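Lipoprotein (PDB 5T11) is a periplasmic lipoprotein that assembles as a dodecamer and, like its Pseudomonas aeruginosa counterpart, probably guides Pel polysaccharide export across the outer membrane. Local coordinates at residues 99-102 and 108-111; 131-136 and 142-147; 22-27 and 77-82; 115-120 and 124-129; 42-47 and 53-58. The protein carries 1 engineered substitution. All blocks are in the same frame, centred on the assembly; numbering follows the deposited sequence.

In the fold
The five contacts all reach one mixed sheet, and no active site or ligand is known here to relate them to. Contacts 1 and 4 lie toward the two ends of strand 109-119, on opposite sides of the chain's centre, with their own centres about 26 Å apart. Contact 2 adjoins contact 1, at about 8 Å between centres, and backbone bonds between strands 109-119 and 125-134 join them. At the other end, contact 3 has its centre about 13 Å from those of contacts 4 and 5. It meets contact 5 through paired strands 21-28 and 55-57. Contact 5 also packs against contacts 1, 2 and 4. Contacts 1, 2, 4 and 5 touch neighbouring subunits.

Contact 1 (99-102 and 108-111); sequences WRYK and EPVV
Trp99 and Val111 lie side by side on the packed face of an antiparallel pairing, with Trp99 CE3 4.0 Å from Val111 CG1. Tyr101 and Pro109 follow on the same face. The Tyr101 ring lies obliquely to the proline, and its CE1 comes 3.9 Å from Pro109 CB. Between these pairs, Arg100 and Val110 form a hydrogen-bonded pair, and Val110 N donates to Arg100 O at 2.9 Å. Lys102 N reaches Glu108 O, also at 2.9 Å, and extends the pairing.

The loose part is the outer end of Arg100, which is exposed. Its CG still touches Val110 CG2 at 3.7 Å, and Tyr101 of a second subunit packs on both residues. The arginine chain bends at chi3 (-62°), and Arg100 NE turns back to Tyr101 O at 2.9 Å. Lys102 and Glu108 form a separate, buried polar end. Lys102 NZ meets Glu108 OE2 at 2.8 Å in a salt bridge, from above the carboxylate plane. Arg138 of the second subunit also pairs with this carboxylate. Tyr101 OH bonds to Glu98 of a third subunit.

The contact lies at one end of the hairpin of strands 90-99 and 109-119. Trp99 packs on helices 35-49 and 141-152, while strand 125-134 flanks strand 109-119.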
# COMPACT_ATOMS: atom_id res chain seq x y z
N TRP B 99 -9.52 26.61 -3.51
CA TRP B 99 -10.55 26.34 -2.52
C TRP B 99 -10.23 25.01 -1.85
O TRP B 99 -10.82 23.98 -2.19
CB TRP B 99 -11.92 26.29 -3.20
CG TRP B 99 -13.16 26.28 -2.33
CD1 TRP B 99 -13.62 25.26 -1.54
CD2 TRP B 99 -14.16 27.32 -2.24
NE1 TRP B 99 -14.81 25.60 -0.95
CE2 TRP B 99 -15.17 26.87 -1.35
CE3 TRP B 99 -14.28 28.61 -2.80
CZ2 TRP B 99 -16.29 27.65 -1.02
CZ3 TRP B 99 -15.40 29.38 -2.47
CH2 TRP B 99 -16.39 28.88 -1.59
N ARG B 100 -9.26 25.01 -0.94
CA ARG B 100 -8.79 23.75 -0.36
C ARG B 100 -8.15 24.05 0.99
O ARG B 100 -7.87 25.20 1.32
CB ARG B 100 -7.77 23.06 -1.28
CG ARG B 100 -6.49 23.90 -1.50
CD ARG B 100 -5.40 23.15 -2.25
NE ARG B 100 -4.95 21.96 -1.51
CZ ARG B 100 -3.91 21.21 -1.85
NH1 ARG B 100 -3.19 21.51 -2.93
NH2 ARG B 100 -3.59 20.16 -1.11
N TYR B 101 -7.91 22.98 1.76
CA TYR B 101 -6.91 23.05 2.82
C TYR B 101 -5.58 22.67 2.20
O TYR B 101 -5.50 21.75 1.38
CB TYR B 101 -7.23 22.13 4.00
CG TYR B 101 -8.51 22.48 4.74
CD1 TYR B 101 -8.51 23.45 5.74
CD2 TYR B 101 -9.73 21.85 4.43
CE1 TYR B 101 -9.68 23.80 6.42
CE2 TYR B 101 -10.91 22.19 5.12
CZ TYR B 101 -10.87 23.17 6.11
OH TYR B 101 -12.01 23.54 6.80
N LYS B 102 -4.52 23.39 2.57
CA LYS B 102 -3.20 22.94 2.18
C LYS B 102 -2.92 21.60 2.86
O LYS B 102 -3.60 21.20 3.81
CB LYS B 102 -2.13 23.99 2.53
CG LYS B 102 -2.21 25.24 1.61
CD LYS B 102 -1.46 26.48 2.17
CE LYS B 102 -0.01 26.21 2.48
NZ LYS B 102 0.74 27.52 2.72
N GLU B 108 -3.60 24.90 6.40
CA GLU B 108 -4.48 26.06 6.46
C GLU B 108 -5.41 26.13 5.24
O GLU B 108 -5.05 25.71 4.14
CB GLU B 108 -3.65 27.35 6.56
CG GLU B 108 -2.72 27.61 5.40
CD GLU B 108 -1.29 27.11 5.65
OE1 GLU B 108 -1.12 26.02 6.24
OE2 GLU B 108 -0.33 27.83 5.27
N PRO B 109 -6.61 26.67 5.43
CA PRO B 109 -7.50 26.91 4.28
C PRO B 109 -7.00 28.04 3.40
O PRO B 109 -6.43 29.02 3.88
CB PRO B 109 -8.84 27.28 4.93
CG PRO B 109 -8.45 27.87 6.28
CD PRO B 109 -7.24 27.05 6.71
N VAL B 110 -7.22 27.90 2.10
CA VAL B 110 -6.83 28.91 1.12
C VAL B 110 -7.94 29.04 0.08
O VAL B 110 -8.49 28.03 -0.38
CB VAL B 110 -5.47 28.56 0.45
CG1 VAL B 110 -4.32 28.65 1.46
CG2 VAL B 110 -5.52 27.16 -0.10
N VAL B 111 -8.26 30.28 -0.30
CA VAL B 111 -9.35 30.57 -1.23
C VAL B 111 -8.90 31.62 -2.24
O VAL B 111 -8.32 32.65 -1.86
CB VAL B 111 -10.61 31.08 -0.49
CG1 VAL B 111 -11.72 31.44 -1.49
CG2 VAL B 111 -11.10 30.02 0.51

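Contact 2 (131-136 and 142-147); sequences GTRTGW and SSVATS
Arg133 sets CG opposite its backbone N (chi1 -175°) and bends at chi3 (-65°), which carries its chain obliquely past Val144 and brings the guanidinium to Ser147. Ser147 turns OG to meet it. Arg133 NH1 donates to Ser147 OG at 2.8 Å. The hydroxyl oxygen sits at the edge of the guanidinium, close to its plane. The bond is short but bent, with an N-H...O angle of 131°. This polar end lies at the exposed side of the contact.

The inner part is apolar. Val144 CG1 lies against the aliphatic stem of Arg133, 3.9 Å from CG and equally far from CD. The other methyl reaches the residue just past the strand: Val144 CG2 is 4.0 Å from Gly135 CA. The two branches of one buried valine thus cover both the strand end and the residue that follows it. Val144 and Ser147 are three apart, so they face the strand from successive turns of the helix.

Helix 141-152 packs over the end of strand 125-134. Val144 also packs on Pro109 and Val111 of strand 109-119, which pairs with Arg133 and Gly135 through backbone bonds. The helix therefore spans two neighbouring strands of the sheet.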
# COMPACT_ATOMS: atom_id res chain seq x y z
N GLY B 131 -10.09 38.21 -5.43
CA GLY B 131 -9.78 38.16 -4.02
C GLY B 131 -9.11 36.85 -3.66
O GLY B 131 -9.46 35.80 -4.22
N THR B 132 -8.13 36.88 -2.75
CA THR B 132 -7.49 35.67 -2.25
C THR B 132 -7.35 35.81 -0.74
O THR B 132 -7.26 36.92 -0.22
CB THR B 132 -6.10 35.41 -2.88
OG1 THR B 132 -5.17 36.43 -2.45
CG2 THR B 132 -6.17 35.41 -4.41
N ARG B 133 -7.29 34.67 -0.05
CA ARG B 133 -7.08 34.70 1.39
C ARG B 133 -6.51 33.38 1.89
O ARG B 133 -6.81 32.31 1.35
CB ARG B 133 -8.39 35.02 2.14
CG ARG B 133 -8.19 35.20 3.64
CD ARG B 133 -9.44 35.72 4.31
NE ARG B 133 -9.76 37.07 3.85
CZ ARG B 133 -10.78 37.79 4.30
NH1 ARG B 133 -11.58 37.28 5.23
NH2 ARG B 133 -11.00 39.01 3.84
N THR B 134 -5.67 33.48 2.93
CA THR B 134 -5.10 32.35 3.65
C THR B 134 -5.50 32.45 5.11
O THR B 134 -5.24 33.48 5.75
CB THR B 134 -3.57 32.34 3.52
OG1 THR B 134 -3.20 32.43 2.14
CG2 THR B 134 -2.97 31.08 4.12
N GLY B 135 -6.12 31.39 5.65
CA GLY B 135 -6.43 31.32 7.07
C GLY B 135 -5.25 30.80 7.88
O GLY B 135 -4.17 30.55 7.34
N TRP B 136 -5.43 30.68 9.20
CA TRP B 136 -4.41 29.96 9.95
C TRP B 136 -4.83 28.50 10.07
O TRP B 136 -5.89 28.09 9.60
CB TRP B 136 -4.13 30.58 11.33
CG TRP B 136 -2.91 29.87 12.09
CD1 TRP B 136 -1.55 29.96 11.80
CD2 TRP B 136 -2.99 28.98 13.22
NE1 TRP B 136 -0.81 29.20 12.68
CE2 TRP B 136 -1.68 28.59 13.56
CE3 TRP B 136 -4.05 28.47 13.97
CZ2 TRP B 136 -1.41 27.71 14.61
CZ3 TRP B 136 -3.78 27.61 15.02
CH2 TRP B 136 -2.47 27.24 15.33
N SER B 142 -14.77 27.07 4.88
CA SER B 142 -15.98 27.83 4.58
C SER B 142 -16.00 29.19 5.30
O SER B 142 -16.50 30.16 4.74
CB SER B 142 -17.24 27.02 4.90
OG SER B 142 -17.29 26.62 6.26
N SER B 143 -15.46 29.28 6.52
CA SER B 143 -15.36 30.60 7.16
C SER B 143 -14.50 31.55 6.33
O SER B 143 -14.87 32.71 6.10
CB SER B 143 -14.79 30.48 8.57
OG SER B 143 -15.76 29.99 9.48
N VAL B 144 -13.34 31.07 5.86
CA VAL B 144 -12.47 31.91 5.05
C VAL B 144 -13.16 32.30 3.74
O VAL B 144 -13.16 33.47 3.34
CB VAL B 144 -11.12 31.22 4.79
CG1 VAL B 144 -10.35 31.96 3.74
CG2 VAL B 144 -10.31 31.16 6.09
N ALA B 145 -13.77 31.33 3.06
CA ALA B 145 -14.43 31.63 1.79
C ALA B 145 -15.57 32.63 1.97
O ALA B 145 -15.73 33.55 1.15
CB ALA B 145 -14.94 30.33 1.16
N THR B 146 -16.38 32.47 3.02
CA THR B 146 -17.53 33.35 3.18
C THR B 146 -17.08 34.77 3.51
O THR B 146 -17.57 35.75 2.93
CB THR B 146 -18.47 32.82 4.27
OG1 THR B 146 -17.73 32.66 5.49
CG2 THR B 146 -19.10 31.48 3.86
N SER B 147 -16.13 34.89 4.44
CA SER B 147 -15.58 36.19 4.80
C SER B 147 -14.96 36.89 3.59
O SER B 147 -15.11 38.11 3.42
CB SER B 147 -14.54 36.00 5.91
OG SER B 147 -14.07 37.23 6.44

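Contact 3 (22-27 and 77-82); sequences AVVSIA and DKAMEW. Engineered in segment 77-82: Met80 (natural residue Leu).
Val24 and Ala79 join strand 21-28, next to the edge strand 55-57, to helix 78-85. That helix belongs to a beta-alpha-beta crossover from strand 55-57 to strand 90-99, parallel strands that lie on either side of strand 21-28. Helix segment 78-82 runs almost antiparallel to strand segment 22-27, at 169°, and the axes approach to 8.5 Å. No hydrogen bond links the two. The contact is wholly apolar packing of side chains.

Ala79 points its methyl at the fork of Val24. Its CB lies 3.6 Å from Val24 CG1 and 4.0 Å from Val24 CG2. The second branch also comes 3.9 Å from the carbonyl oxygen Ala79 O. The small alanine thus lets the helix backbone come near the valine.

One turn on, Trp82 reaches the strand with the rim of its ring. With CG opposite the backbone N (chi1 179°), the indole extends toward Ala22, whose CB meets CZ3 at 3.7 Å. The methyl lies at the ring edge, near its plane. The same ring packs on Ala58 and Pro59.

Met80 is an engineered residue, present as selenomethionine. Its CB leads away from the strand, but a bend at chi2 (-57°) brings the end back. Its chain lies at about a right angle to Val24, also touches Val91 and Ile118, and places its CE 4.1 Å from Val24 CG1.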
# COMPACT_ATOMS: atom_id res chain seq x y z
N ALA B 22 -28.85 38.02 -11.56
CA ALA B 22 -28.75 36.57 -11.67
C ALA B 22 -27.30 36.15 -11.43
O ALA B 22 -26.38 36.75 -12.00
CB ALA B 22 -29.22 36.08 -13.05
N VAL B 23 -27.11 35.15 -10.58
CA VAL B 23 -25.79 34.54 -10.37
C VAL B 23 -25.70 33.34 -11.31
O VAL B 23 -26.54 32.44 -11.26
CB VAL B 23 -25.57 34.13 -8.91
CG1 VAL B 23 -24.25 33.35 -8.76
CG2 VAL B 23 -25.62 35.35 -8.00
N VAL B 24 -24.69 33.34 -12.17
CA VAL B 24 -24.57 32.39 -13.26
C VAL B 24 -23.22 31.68 -13.15
O VAL B 24 -22.18 32.34 -13.01
CB VAL B 24 -24.70 33.09 -14.62
CG1 VAL B 24 -24.02 32.30 -15.72
CG2 VAL B 24 -26.16 33.34 -14.95
N SER B 25 -23.26 30.34 -13.19
CA SER B 25 -22.13 29.43 -13.40
C SER B 25 -20.78 30.02 -13.03
O SER B 25 -20.08 30.59 -13.87
CB SER B 25 -22.08 28.96 -14.85
OG SER B 25 -21.71 30.03 -15.71
N ILE B 26 -20.41 29.88 -11.77
CA ILE B 26 -19.06 30.18 -11.33
C ILE B 26 -18.20 28.96 -11.60
O ILE B 26 -18.47 27.87 -11.07
CB ILE B 26 -19.05 30.59 -9.86
CG1 ILE B 26 -19.85 31.90 -9.71
CG2 ILE B 26 -17.60 30.66 -9.35
CD1 ILE B 26 -19.92 32.47 -8.31
N ALA B 27 -17.18 29.11 -12.44
CA ALA B 27 -16.36 28.00 -12.89
C ALA B 27 -15.52 27.46 -11.74
O ALA B 27 -15.13 28.18 -10.82
CB ALA B 27 -15.47 28.42 -14.06
N ASP B 77 -23.83 29.06 -22.25
CA ASP B 77 -24.53 30.29 -22.60
C ASP B 77 -26.04 30.16 -22.50
O ASP B 77 -26.75 31.11 -22.85
CB ASP B 77 -24.13 30.74 -24.01
CG ASP B 77 -23.97 29.58 -24.97
OD1 ASP B 77 -23.65 28.46 -24.51
OD2 ASP B 77 -24.17 29.78 -26.19
N LYS B 78 -26.55 29.01 -22.05
CA LYS B 78 -27.97 28.89 -21.76
C LYS B 78 -28.34 29.45 -20.39
O LYS B 78 -29.50 29.77 -20.16
CB LYS B 78 -28.42 27.43 -21.89
CG LYS B 78 -27.57 26.37 -21.17
CD LYS B 78 -28.05 24.95 -21.53
CE LYS B 78 -27.23 23.85 -20.85
NZ LYS B 78 -27.74 23.46 -19.50
N ALA B 79 -27.37 29.58 -19.48
CA ALA B 79 -27.62 30.33 -18.26
C ALA B 79 -27.79 31.82 -18.56
O ALA B 79 -28.55 32.51 -17.86
CB ALA B 79 -26.49 30.10 -17.26
N MSE B 80 -27.11 32.32 -19.58
CA MSE B 80 -27.33 33.69 -20.06
C MSE B 80 -28.74 33.88 -20.59
O MSE B 80 -29.41 34.87 -20.28
CB MSE B 80 -26.32 34.04 -21.16
CG MSE B 80 -24.90 34.16 -20.65
SE MSE B 80 -24.79 35.48 -19.22
CE MSE B 80 -23.02 35.04 -18.53
N GLU B 81 -29.20 32.93 -21.42
CA GLU B 81 -30.58 32.99 -21.89
C GLU B 81 -31.55 32.95 -20.72
O GLU B 81 -32.53 33.70 -20.69
CB GLU B 81 -30.86 31.84 -22.86
N TRP B 82 -31.28 32.10 -19.72
CA TRP B 82 -32.11 32.06 -18.52
C TRP B 82 -32.16 33.42 -17.83
O TRP B 82 -33.22 33.87 -17.40
CB TRP B 82 -31.60 30.98 -17.56
CG TRP B 82 -32.40 30.89 -16.29
CD1 TRP B 82 -33.52 30.14 -16.08
CD2 TRP B 82 -32.15 31.59 -15.06
NE1 TRP B 82 -33.98 30.33 -14.80
CE2 TRP B 82 -33.16 31.21 -14.15
CE3 TRP B 82 -31.17 32.50 -14.64
CZ2 TRP B 82 -33.21 31.70 -12.85
CZ3 TRP B 82 -31.23 32.99 -13.35
CH2 TRP B 82 -32.24 32.59 -12.47

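Contact 4 (115-120 and 124-129); sequences FELIDV and AVVWSA
Leu117 N donates to Trp127 O at 2.8 Å, and the N-H...O angle of 178° makes the bond almost perfectly straight. The same oxygen also receives a CA-H contact from Glu116. Further from the turn, Phe115 and Ala129 form a complete antiparallel hydrogen-bonded pair, with Phe115 N 2.8 Å from Ala129 O. Toward the turn the register slips by one residue. Leu117 O takes its bond from Val126 N, at 2.9 Å, and not from Trp127. Val126 and Trp127 thus both lie opposite Leu117, which is a classic beta bulge. Regular pairing resumes beyond it, where Asp119 N bonds to Ala124 O at 2.9 Å.

The bulge shapes the side-chain packing. Val126 CG2 meets Leu117 CD2 at 4.1 Å, while its other methyl, CG1, lies 3.8 Å from Asp119 CB. Trp127 has CG anti to the backbone N (chi1 176°), and its indole leans over strand 109-119. CE3 lies 4.0 Å from Leu117 CB, and CZ3 touches Phe115 CB. The ring lies oblique to both and spans them on this buried face. On the other face, Ile118 CG1 and Val125 CG2 touch at 4.1 Å. Asp119 turns its carboxylate to Ser121 in the hairpin turn.

The contact forms the closed end of the hairpin of strands 109-119 and 125-134. Strand 90-99 flanks it on one side and strand 5-9 on the other. Val152 of helix 141-152 meets Phe115 and Ala129 on the tryptophan face, while Met80 of helix 78-85 meets Ile118 on the opposite one.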
# COMPACT_ATOMS: atom_id res chain seq x y z
N PHE B 115 -14.54 37.50 -9.90
CA PHE B 115 -15.94 37.78 -10.19
C PHE B 115 -16.05 38.84 -11.29
O PHE B 115 -15.19 39.72 -11.40
CB PHE B 115 -16.71 38.31 -8.96
CG PHE B 115 -16.99 37.28 -7.91
CD1 PHE B 115 -18.05 36.39 -8.05
CD2 PHE B 115 -16.23 37.22 -6.74
CE1 PHE B 115 -18.32 35.43 -7.08
CE2 PHE B 115 -16.49 36.26 -5.76
CZ PHE B 115 -17.53 35.37 -5.93
N GLU B 116 -17.12 38.75 -12.08
CA GLU B 116 -17.48 39.76 -13.07
C GLU B 116 -18.97 40.06 -12.95
O GLU B 116 -19.78 39.15 -12.75
CB GLU B 116 -17.19 39.32 -14.53
CG GLU B 116 -15.76 38.97 -14.84
CD GLU B 116 -15.45 37.50 -14.55
OE1 GLU B 116 -16.33 36.65 -14.78
OE2 GLU B 116 -14.32 37.22 -14.09
N LEU B 117 -19.33 41.34 -13.07
CA LEU B 117 -20.72 41.75 -13.16
C LEU B 117 -20.99 42.20 -14.59
O LEU B 117 -20.34 43.13 -15.09
CB LEU B 117 -21.03 42.87 -12.17
CG LEU B 117 -22.52 43.19 -12.06
CD1 LEU B 117 -23.23 42.04 -11.33
CD2 LEU B 117 -22.75 44.52 -11.36
N ILE B 118 -21.96 41.56 -15.24
CA ILE B 118 -22.25 41.78 -16.65
C ILE B 118 -23.58 42.50 -16.80
O ILE B 118 -24.58 42.12 -16.17
CB ILE B 118 -22.23 40.46 -17.44
CG1 ILE B 118 -20.81 39.86 -17.41
CG2 ILE B 118 -22.71 40.68 -18.87
CD1 ILE B 118 -20.77 38.35 -17.45
N ASP B 119 -23.59 43.56 -17.61
CA ASP B 119 -24.81 44.26 -18.02
C ASP B 119 -25.58 43.36 -18.98
O ASP B 119 -25.09 43.04 -20.06
CB ASP B 119 -24.45 45.59 -18.67
CG ASP B 119 -25.68 46.45 -19.01
OD1 ASP B 119 -26.72 45.92 -19.44
OD2 ASP B 119 -25.57 47.69 -18.87
N VAL B 120 -26.79 42.94 -18.59
CA VAL B 120 -27.52 41.98 -19.41
C VAL B 120 -27.91 42.60 -20.75
O VAL B 120 -27.85 41.94 -21.79
CB VAL B 120 -28.74 41.43 -18.64
CG1 VAL B 120 -29.60 40.55 -19.54
CG2 VAL B 120 -28.28 40.60 -17.43
N ALA B 124 -21.76 43.88 -21.61
CA ALA B 124 -20.53 44.51 -21.16
C ALA B 124 -20.21 44.14 -19.71
O ALA B 124 -21.09 44.16 -18.84
CB ALA B 124 -20.63 46.03 -21.29
N VAL B 125 -18.95 43.81 -19.45
CA VAL B 125 -18.46 43.69 -18.07
C VAL B 125 -18.37 45.09 -17.49
O VAL B 125 -17.56 45.91 -17.93
CB VAL B 125 -17.11 42.97 -18.01
CG1 VAL B 125 -16.54 43.05 -16.59
CG2 VAL B 125 -17.25 41.52 -18.45
N VAL B 126 -19.21 45.39 -16.49
CA VAL B 126 -19.25 46.72 -15.90
C VAL B 126 -18.52 46.79 -14.57
O VAL B 126 -18.31 47.89 -14.04
CB VAL B 126 -20.70 47.22 -15.73
CG1 VAL B 126 -21.40 47.33 -17.10
CG2 VAL B 126 -21.48 46.33 -14.77
N TRP B 127 -18.08 45.65 -14.03
CA TRP B 127 -17.37 45.60 -12.76
C TRP B 127 -16.75 44.22 -12.65
O TRP B 127 -17.31 43.23 -13.14
CB TRP B 127 -18.33 45.86 -11.59
CG TRP B 127 -17.73 45.73 -10.21
CD1 TRP B 127 -17.24 46.74 -9.44
CD2 TRP B 127 -17.61 44.52 -9.44
NE1 TRP B 127 -16.80 46.23 -8.24
CE2 TRP B 127 -17.02 44.88 -8.21
CE3 TRP B 127 -17.94 43.19 -9.67
CZ2 TRP B 127 -16.74 43.94 -7.21
CZ3 TRP B 127 -17.66 42.24 -8.68
CH2 TRP B 127 -17.06 42.62 -7.47
N SER B 128 -15.58 44.16 -12.02
CA SER B 128 -14.93 42.87 -11.80
C SER B 128 -13.98 43.01 -10.62
O SER B 128 -13.61 44.12 -10.22
CB SER B 128 -14.18 42.39 -13.05
OG SER B 128 -13.21 43.33 -13.47
N ALA B 129 -13.58 41.86 -10.07
CA ALA B 129 -12.71 41.86 -8.90
C ALA B 129 -12.12 40.48 -8.71
O ALA B 129 -12.63 39.47 -9.21
CB ALA B 129 -13.46 42.30 -7.63

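Contact 5 (42-47 and 53-58); sequences IAANTL and ADVRIA
Ala44 presents its methyl group to strand 55-57 and fits between Val55 and Ile57. These two strand residues are two apart and both reach the helix. Ala44 CB lies 3.8 Å from Ile57 CG1 and 3.8 Å from Ile57 CD1. Ile57 has its CG1 branch beside the backbone N (chi1 -58°) and the rest of the chain extended, which lays that branch along the methyl. On the other side, Ala44 CB is 4.2 Å from Val55 CG1.

Val55 is the matching bump on the strand. It enters the hollow between Ala44 and Leu47, which lie three residues apart on successive turns of the helix. Val55 CG1 lies over the backbone of Ala44, 3.9 Å from Ala44 O, and also reaches Leu47 CD1 at 4.2 Å. Val55 CG2 touches Leu47 CB at 4.2 Å. Leu47 stands at about a right angle to Val55. The fit is apolar, with no hydrogen bond between the segments. The axes of the two segments approach to 8.4 Å, with Ala44 at the middle.

Leu47 continues inward to Leu92 of strand 90-99 and to Leu156. On another side of the helix, Asn45 ND2 bonds to Thr130 of a neighbouring subunit. Helix segment 42-47 runs nearly antiparallel to strand segment 55-57, at 174°. This is the geometry of a beta-alpha-beta unit: strand 21-28 leads into helix 35-49, which returns the chain to strand 55-57, parallel to and beside the first strand.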
# COMPACT_ATOMS: atom_id res chain seq x y z
N ILE B 42 -22.87 31.19 -1.63
CA ILE B 42 -22.36 32.22 -0.73
C ILE B 42 -22.51 33.59 -1.39
O ILE B 42 -22.94 34.55 -0.75
CB ILE B 42 -20.90 31.93 -0.33
CG1 ILE B 42 -20.82 30.66 0.51
CG2 ILE B 42 -20.31 33.12 0.46
CD1 ILE B 42 -19.39 30.03 0.55
N ALA B 43 -22.20 33.68 -2.69
CA ALA B 43 -22.24 34.97 -3.36
C ALA B 43 -23.67 35.50 -3.44
O ALA B 43 -23.91 36.70 -3.22
CB ALA B 43 -21.64 34.88 -4.77
N ALA B 44 -24.63 34.62 -3.75
CA ALA B 44 -26.03 35.04 -3.80
C ALA B 44 -26.48 35.61 -2.46
O ALA B 44 -27.10 36.69 -2.42
CB ALA B 44 -26.92 33.87 -4.21
N ASN B 45 -26.17 34.91 -1.36
CA ASN B 45 -26.58 35.41 -0.05
C ASN B 45 -25.86 36.72 0.29
O ASN B 45 -26.46 37.61 0.91
CB ASN B 45 -26.34 34.36 1.03
CG ASN B 45 -27.55 33.42 1.21
OD1 ASN B 45 -28.45 33.37 0.37
ND2 ASN B 45 -27.57 32.70 2.33
N THR B 46 -24.60 36.86 -0.12
CA THR B 46 -23.85 38.08 0.17
C THR B 46 -24.49 39.29 -0.53
O THR B 46 -24.76 40.31 0.11
CB THR B 46 -22.39 37.92 -0.27
OG1 THR B 46 -21.79 36.81 0.43
CG2 THR B 46 -21.59 39.19 0.02
N LEU B 47 -24.76 39.16 -1.83
CA LEU B 47 -25.47 40.21 -2.56
C LEU B 47 -26.79 40.57 -1.88
O LEU B 47 -27.18 41.74 -1.84
CB LEU B 47 -25.74 39.78 -4.00
CG LEU B 47 -24.56 39.64 -4.96
CD1 LEU B 47 -25.08 39.17 -6.32
CD2 LEU B 47 -23.79 40.96 -5.09
N ALA B 53 -32.51 43.08 -3.40
CA ALA B 53 -33.70 42.31 -3.01
C ALA B 53 -33.85 41.03 -3.84
O ALA B 53 -33.97 39.94 -3.28
CB ALA B 53 -34.95 43.19 -3.13
N ASP B 54 -33.86 41.15 -5.17
CA ASP B 54 -34.14 40.02 -6.07
C ASP B 54 -32.83 39.51 -6.63
O ASP B 54 -32.26 40.10 -7.56
CB ASP B 54 -35.10 40.45 -7.18
CG ASP B 54 -35.58 39.28 -8.02
OD1 ASP B 54 -35.12 38.14 -7.81
OD2 ASP B 54 -36.43 39.51 -8.91
N VAL B 55 -32.35 38.39 -6.08
CA VAL B 55 -31.12 37.72 -6.50
C VAL B 55 -31.43 36.24 -6.67
O VAL B 55 -31.95 35.61 -5.74
CB VAL B 55 -29.98 37.90 -5.48
CG1 VAL B 55 -28.75 37.17 -5.94
CG2 VAL B 55 -29.69 39.38 -5.24
N ARG B 56 -31.12 35.68 -7.84
CA ARG B 56 -31.45 34.29 -8.14
C ARG B 56 -30.25 33.60 -8.78
O ARG B 56 -29.53 34.21 -9.57
CB ARG B 56 -32.66 34.18 -9.09
N ILE B 57 -30.06 32.32 -8.44
CA ILE B 57 -29.02 31.48 -9.01
C ILE B 57 -29.61 30.71 -10.19
O ILE B 57 -30.61 30.01 -10.04
CB ILE B 57 -28.46 30.51 -7.97
CG1 ILE B 57 -27.89 31.27 -6.76
CG2 ILE B 57 -27.43 29.59 -8.61
CD1 ILE B 57 -27.44 30.35 -5.63
N ALA B 58 -28.96 30.83 -11.35
CA ALA B 58 -29.38 30.05 -12.51
C ALA B 58 -29.23 28.55 -12.23
O ALA B 58 -28.29 28.12 -11.55
CB ALA B 58 -28.56 30.44 -13.73